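PDB 1R5M: SIR4-interacting protein SIF2 from Saccharomyces cerevisiae, which antagonizes telomeric silencing in yeast and forms part of the Set3C corepressor complex, possibly recruiting SIR4 to non-telomeric sites. Local coordinates for residues A[39-53]-A[408-422]. Numbering follows the deposited sequence.
Sequences LKEIVKLDNIVSSTW and KISVAYSLQEGSVVA. With SO4 (sulfate ion), chain C.
Val420 meets Ile42, Val43, Leu45 and Trp53 on the tightly packed side of this contact. With its CG1 anti to the backbone N (chi1 176°), Val420 sets that methyl against Ile42 CG1, 3.9 Å away, and beside the edge of the Trp53 indole near CZ2, while CG2 lies against Leu45 CD1. Further along, Ile48 CG1 presses on Ala412 CB at 3.5 Å. Buried hydroxyls pair here too: Ser410 OG donates to Ser51 OG at 2.9 Å, and Ser51 OG is also hydrogen-bonded to Ser401 OG. Backbone pairing shows a classic beta bulge, in which Val420 O takes both Ile42 N (2.8 Å) and Val43 N (3.3 Å). This pairing illustrates the velcro closure of a WD40 beta-propeller: the N-terminal strand 37-44 completes the sheet of the last blade beside strand 419-422, and the chain then turns inward to start the first blade at strand 50-53. The solvent side is looser and polar. Lys44, bent at its last two torsions, makes a salt bridge from NZ to Glu417 OE1 at 2.8 Å, from above the carboxylate plane. Glu41, its chain extended, receives Ser419 OG on the anti lone pair of OE1, at 2.7 Å; without the carboxylate, as with an alanine here, Ser419 OG would probably depend on Tyr388 OH, and the water shared with Lys44 NZ and Gly418 O would be less firmly held. Asn47 ND2 donates to Gln416 O at 3.0 Å, in the loop between strands 408-413 and 419-422.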
loop_
_atom_site.group_PDB
_atom_site.type_symbol
_atom_site.label_atom_id
_atom_site.label_comp_id
_atom_site.label_asym_id
_atom_site.label_seq_id
_atom_site.Cartn_x
_atom_site.Cartn_y
_atom_site.Cartn_z
ATOM N N LEU A 39 -20.709 -8.103 5.586
ATOM C CA LEU A 39 -19.733 -9.054 5.073
ATOM C C LEU A 39 -19.473 -10.254 5.966
ATOM O O LEU A 39 -19.473 -10.148 7.196
ATOM C CB LEU A 39 -18.420 -8.319 4.798
ATOM C CG LEU A 39 -18.544 -7.097 3.881
ATOM C CD1 LEU A 39 -17.195 -6.395 3.814
ATOM C CD2 LEU A 39 -19.010 -7.513 2.481
ATOM N N LYS A 40 -19.238 -11.398 5.333
ATOM C CA LYS A 40 -18.971 -12.632 6.056
ATOM C C LYS A 40 -17.548 -13.118 5.829
ATOM O O LYS A 40 -16.965 -12.898 4.767
ATOM C CB LYS A 40 -19.927 -13.736 5.599
ATOM C CG LYS A 40 -19.638 -14.243 4.190
ATOM C CD LYS A 40 -20.633 -15.303 3.755
ATOM C CE LYS A 40 -20.296 -15.813 2.366
ATOM N NZ LYS A 40 -21.390 -16.643 1.794
ATOM N N GLU A 41 -16.995 -13.782 6.834
ATOM C CA GLU A 41 -15.662 -14.349 6.703
ATOM C C GLU A 41 -15.814 -15.660 5.935
ATOM O O GLU A 41 -16.760 -16.415 6.171
ATOM C CB GLU A 41 -15.064 -14.635 8.081
ATOM C CG GLU A 41 -13.851 -15.554 8.036
ATOM C CD GLU A 41 -13.261 -15.818 9.404
ATOM O OE1 GLU A 41 -12.560 -14.930 9.933
ATOM O OE2 GLU A 41 -13.506 -16.915 9.954
ATOM N N ILE A 42 -14.907 -15.928 5.001
ATOM C CA ILE A 42 -14.971 -17.181 4.258
ATOM C C ILE A 42 -13.777 -18.071 4.582
ATOM O O ILE A 42 -13.843 -19.287 4.413
ATOM C CB ILE A 42 -15.053 -16.962 2.724
ATOM C CG1 ILE A 42 -13.915 -16.061 2.244
ATOM C CG2 ILE A 42 -16.407 -16.377 2.362
ATOM C CD1 ILE A 42 -13.812 -15.976 0.729
ATOM N N VAL A 43 -12.687 -17.467 5.048
ATOM C CA VAL A 43 -11.498 -18.231 5.422
ATOM C C VAL A 43 -10.836 -17.635 6.657
ATOM O O VAL A 43 -10.634 -16.424 6.749
ATOM C CB VAL A 43 -10.444 -18.278 4.282
ATOM C CG1 VAL A 43 -9.199 -19.021 4.760
ATOM C CG2 VAL A 43 -11.022 -18.976 3.058
ATOM N N LYS A 44 -10.524 -18.493 7.620
ATOM C CA LYS A 44 -9.854 -18.061 8.834
ATOM C C LYS A 44 -8.364 -18.320 8.644
ATOM O O LYS A 44 -7.961 -19.428 8.290
ATOM C CB LYS A 44 -10.367 -18.847 10.042
ATOM C CG LYS A 44 -9.515 -18.678 11.291
ATOM C CD LYS A 44 -10.089 -19.443 12.475
ATOM C CE LYS A 44 -11.345 -18.772 13.004
ATOM N NZ LYS A 44 -11.074 -17.370 13.445
ATOM N N LEU A 45 -7.551 -17.292 8.859
ATOM C CA LEU A 45 -6.102 -17.423 8.715
ATOM C C LEU A 45 -5.461 -17.427 10.089
ATOM O O LEU A 45 -6.131 -17.198 11.095
ATOM C CB LEU A 45 -5.537 -16.230 7.941
ATOM C CG LEU A 45 -6.114 -15.929 6.558
ATOM C CD1 LEU A 45 -5.552 -14.610 6.049
ATOM C CD2 LEU A 45 -5.775 -17.068 5.609
ATOM N N ASP A 46 -4.165 -17.711 10.138
ATOM C CA ASP A 46 -3.452 -17.629 11.400
ATOM C C ASP A 46 -3.245 -16.125 11.500
ATOM O O ASP A 46 -3.672 -15.382 10.608
ATOM C CB ASP A 46 -2.084 -18.316 11.323
ATOM C CG ASP A 46 -2.189 -19.824 11.272
ATOM O OD1 ASP A 46 -3.040 -20.377 11.998
ATOM O OD2 ASP A 46 -1.413 -20.451 10.521
ATOM N N ASN A 47 -2.607 -15.659 12.564
ATOM C CA ASN A 47 -2.359 -14.229 12.670
ATOM C C ASN A 47 -1.451 -13.813 11.525
ATOM O O ASN A 47 -0.517 -14.532 11.172
ATOM C CB ASN A 47 -1.682 -13.882 13.995
ATOM C CG ASN A 47 -1.095 -12.480 13.998
ATOM O OD1 ASN A 47 0.091 -12.290 13.711
ATOM N ND2 ASN A 47 -1.927 -11.487 14.301
ATOM N N ILE A 48 -1.738 -12.660 10.935
ATOM C CA ILE A 48 -0.904 -12.147 9.856
ATOM C C ILE A 48 -0.592 -10.689 10.145
ATOM O O ILE A 48 -1.377 -9.987 10.781
ATOM C CB ILE A 48 -1.585 -12.259 8.466
ATOM C CG1 ILE A 48 -2.879 -11.444 8.432
ATOM C CG2 ILE A 48 -1.846 -13.725 8.133
ATOM C CD1 ILE A 48 -3.437 -11.268 7.031
ATOM N N VAL A 49 0.571 -10.240 9.689
ATOM C CA VAL A 49 0.992 -8.863 9.900
ATOM C C VAL A 49 0.428 -7.981 8.791
ATOM O O VAL A 49 -0.085 -6.890 9.048
ATOM C CB VAL A 49 2.529 -8.770 9.917
ATOM C CG1 VAL A 49 2.961 -7.325 10.061
ATOM C CG2 VAL A 49 3.080 -9.603 11.071
ATOM N N SER A 50 0.536 -8.464 7.559
ATOM C CA SER A 50 0.021 -7.759 6.390
ATOM C C SER A 50 -0.108 -8.794 5.283
ATOM O O SER A 50 0.362 -9.923 5.423
ATOM C CB SER A 50 0.980 -6.649 5.951
ATOM O OG SER A 50 2.171 -7.192 5.406
ATOM N N SER A 51 -0.750 -8.421 4.184
ATOM C CA SER A 51 -0.909 -9.354 3.082
ATOM C C SER A 51 -1.098 -8.604 1.779
ATOM O O SER A 51 -1.374 -7.405 1.771
ATOM C CB SER A 51 -2.103 -10.287 3.331
ATOM O OG SER A 51 -3.337 -9.589 3.273
ATOM N N THR A 52 -0.916 -9.315 0.675
ATOM C CA THR A 52 -1.087 -8.731 -0.640
ATOM C C THR A 52 -1.425 -9.849 -1.624
ATOM O O THR A 52 -0.745 -10.874 -1.684
ATOM C CB THR A 52 0.183 -7.951 -1.079
ATOM O OG1 THR A 52 -0.016 -7.410 -2.390
ATOM C CG2 THR A 52 1.412 -8.848 -1.064
ATOM N N TRP A 53 -2.507 -9.656 -2.371
ATOM C CA TRP A 53 -2.951 -10.650 -3.340
ATOM C C TRP A 53 -2.182 -10.549 -4.646
ATOM O O TRP A 53 -1.691 -9.484 -5.015
ATOM C CB TRP A 53 -4.443 -10.480 -3.632
ATOM C CG TRP A 53 -5.334 -10.730 -2.460
ATOM C CD1 TRP A 53 -5.618 -9.864 -1.444
ATOM C CD2 TRP A 53 -6.081 -11.924 -2.194
ATOM N NE1 TRP A 53 -6.500 -10.444 -0.560
ATOM C CE2 TRP A 53 -6.800 -11.708 -0.998
ATOM C CE3 TRP A 53 -6.211 -13.155 -2.851
ATOM C CZ2 TRP A 53 -7.643 -12.680 -0.443
ATOM C CZ3 TRP A 53 -7.050 -14.124 -2.298
ATOM C CH2 TRP A 53 -7.754 -13.876 -1.105
ATOM N N LYS A 408 -12.806 -10.526 -2.767
ATOM C CA LYS A 408 -12.237 -10.960 -1.495
ATOM C C LYS A 408 -11.296 -9.907 -0.929
ATOM O O LYS A 408 -10.592 -9.221 -1.673
ATOM C CB LYS A 408 -11.450 -12.265 -1.659
ATOM C CG LYS A 408 -12.280 -13.462 -2.097
ATOM C CD LYS A 408 -11.412 -14.698 -2.246
ATOM C CE LYS A 408 -12.230 -15.887 -2.720
ATOM N NZ LYS A 408 -12.912 -15.600 -4.014
ATOM N N ILE A 409 -11.305 -9.778 0.391
ATOM C CA ILE A 409 -10.415 -8.857 1.089
ATOM C C ILE A 409 -9.781 -9.623 2.238
ATOM O O ILE A 409 -10.461 -10.367 2.949
ATOM C CB ILE A 409 -11.163 -7.622 1.662
ATOM C CG1 ILE A 409 -11.582 -6.696 0.518
ATOM C CG2 ILE A 409 -10.265 -6.859 2.641
ATOM C CD1 ILE A 409 -12.333 -5.447 0.963
ATOM N N SER A 410 -8.471 -9.466 2.391
ATOM C CA SER A 410 -7.736 -10.111 3.467
ATOM C C SER A 410 -7.544 -9.057 4.545
ATOM O O SER A 410 -7.010 -7.980 4.281
ATOM C CB SER A 410 -6.379 -10.607 2.966
ATOM O OG SER A 410 -5.635 -11.189 4.020
ATOM N N VAL A 411 -7.989 -9.382 5.755
ATOM C CA VAL A 411 -7.915 -8.482 6.896
ATOM C C VAL A 411 -6.853 -8.953 7.886
ATOM O O VAL A 411 -6.889 -10.090 8.361
ATOM C CB VAL A 411 -9.284 -8.416 7.617
ATOM C CG1 VAL A 411 -9.231 -7.417 8.751
ATOM C CG2 VAL A 411 -10.378 -8.041 6.623
ATOM N N ALA A 412 -5.909 -8.073 8.190
ATOM C CA ALA A 412 -4.841 -8.396 9.122
ATOM C C ALA A 412 -5.069 -7.712 10.465
ATOM O O ALA A 412 -5.013 -6.485 10.561
ATOM C CB ALA A 412 -3.486 -7.969 8.535
ATOM N N TYR A 413 -5.345 -8.506 11.496
ATOM C CA TYR A 413 -5.546 -7.960 12.836
ATOM C C TYR A 413 -4.189 -7.918 13.526
ATOM O O TYR A 413 -3.293 -8.697 13.197
ATOM C CB TYR A 413 -6.514 -8.827 13.650
ATOM C CG TYR A 413 -7.951 -8.752 13.188
ATOM C CD1 TYR A 413 -8.451 -9.647 12.240
ATOM C CD2 TYR A 413 -8.813 -7.786 13.700
ATOM C CE1 TYR A 413 -9.779 -9.581 11.817
ATOM C CE2 TYR A 413 -10.142 -7.710 13.281
ATOM C CZ TYR A 413 -10.615 -8.610 12.343
ATOM O OH TYR A 413 -11.928 -8.540 11.931
ATOM N N SER A 414 -4.038 -7.020 14.492
ATOM C CA SER A 414 -2.759 -6.879 15.178
ATOM C C SER A 414 -2.328 -8.110 15.963
ATOM O O SER A 414 -1.159 -8.492 15.926
ATOM C CB SER A 414 -2.785 -5.665 16.113
ATOM O OG SER A 414 -3.574 -5.905 17.263
ATOM N N LEU A 415 -3.272 -8.747 16.648
ATOM C CA LEU A 415 -2.956 -9.909 17.472
ATOM C C LEU A 415 -3.681 -11.207 17.129
ATOM O O LEU A 415 -3.063 -12.276 17.100
ATOM C CB LEU A 415 -3.213 -9.563 18.941
ATOM C CG LEU A 415 -2.342 -8.435 19.499
ATOM C CD1 LEU A 415 -2.889 -7.953 20.834
ATOM C CD2 LEU A 415 -0.911 -8.930 19.641
ATOM N N GLN A 416 -4.982 -11.126 16.869
ATOM C CA GLN A 416 -5.744 -12.330 16.563
ATOM C C GLN A 416 -5.574 -12.829 15.136
ATOM O O GLN A 416 -4.810 -12.271 14.346
ATOM C CB GLN A 416 -7.235 -12.124 16.863
ATOM C CG GLN A 416 -7.932 -11.086 16.006
ATOM C CD GLN A 416 -9.417 -10.999 16.305
ATOM O OE1 GLN A 416 -9.859 -11.339 17.403
ATOM N NE2 GLN A 416 -10.191 -10.528 15.339
ATOM N N GLU A 417 -6.296 -13.895 14.821
ATOM C CA GLU A 417 -6.228 -14.508 13.507
ATOM C C GLU A 417 -6.686 -13.586 12.390
ATOM O O GLU A 417 -7.578 -12.759 12.576
ATOM C CB GLU A 417 -7.066 -15.785 13.498
ATOM C CG GLU A 417 -6.546 -16.844 14.457
ATOM C CD GLU A 417 -7.464 -18.038 14.563
ATOM O OE1 GLU A 417 -8.658 -17.840 14.872
ATOM O OE2 GLU A 417 -6.993 -19.177 14.342
ATOM N N GLY A 418 -6.051 -13.732 11.231
ATOM C CA GLY A 418 -6.427 -12.936 10.079
ATOM C C GLY A 418 -7.743 -13.466 9.546
ATOM O O GLY A 418 -8.197 -14.544 9.939
ATOM N N SER A 419 -8.354 -12.725 8.634
ATOM C CA SER A 419 -9.635 -13.135 8.083
ATOM C C SER A 419 -9.789 -12.759 6.618
ATOM O O SER A 419 -9.452 -11.646 6.221
ATOM C CB SER A 419 -10.761 -12.486 8.898
ATOM O OG SER A 419 -12.039 -12.792 8.370
ATOM N N VAL A 420 -10.280 -13.694 5.811
ATOM C CA VAL A 420 -10.543 -13.403 4.409
ATOM C C VAL A 420 -12.058 -13.283 4.337
ATOM O O VAL A 420 -12.780 -14.194 4.750
ATOM C CB VAL A 420 -10.070 -14.533 3.470
ATOM C CG1 VAL A 420 -10.458 -14.207 2.033
ATOM C CG2 VAL A 420 -8.557 -14.694 3.578
ATOM N N VAL A 421 -12.536 -12.153 3.833
ATOM C CA VAL A 421 -13.969 -11.915 3.732
ATOM C C VAL A 421 -14.415 -11.830 2.284
ATOM O O VAL A 421 -13.666 -11.383 1.415
ATOM C CB VAL A 421 -14.364 -10.607 4.453
ATOM C CG1 VAL A 421 -13.929 -10.674 5.913
ATOM C CG2 VAL A 421 -13.726 -9.414 3.765
ATOM N N ALA A 422 -15.641 -12.265 2.021
ATOM C CA ALA A 422 -16.179 -12.225 0.670
ATOM C C ALA A 422 -16.871 -10.892 0.428
ATOM O O ALA A 422 -17.596 -10.398 1.289
ATOM C CB ALA A 422 -17.170 -13.365 0.468
HETATM S S SO4 C . -1.802 -4.147 -1.663
HETATM O O1 SO4 C . -1.883 -2.895 -2.442
HETATM O O2 SO4 C . -0.539 -4.182 -0.904
HETATM O O3 SO4 C . -2.940 -4.209 -0.720
HETATM O O4 SO4 C . -1.838 -5.298 -2.581
HETATM O O HOH W 1 -19.910 -11.267 2.399
HETATM O O HOH W 2 -10.450 -15.240 11.466
HETATM O O HOH W 3 -3.610 -19.551 14.606
HETATM O O HOH W 4 -4.177 -11.127 11.820
HETATM O O HOH W 5 -4.031 -7.859 5.069
#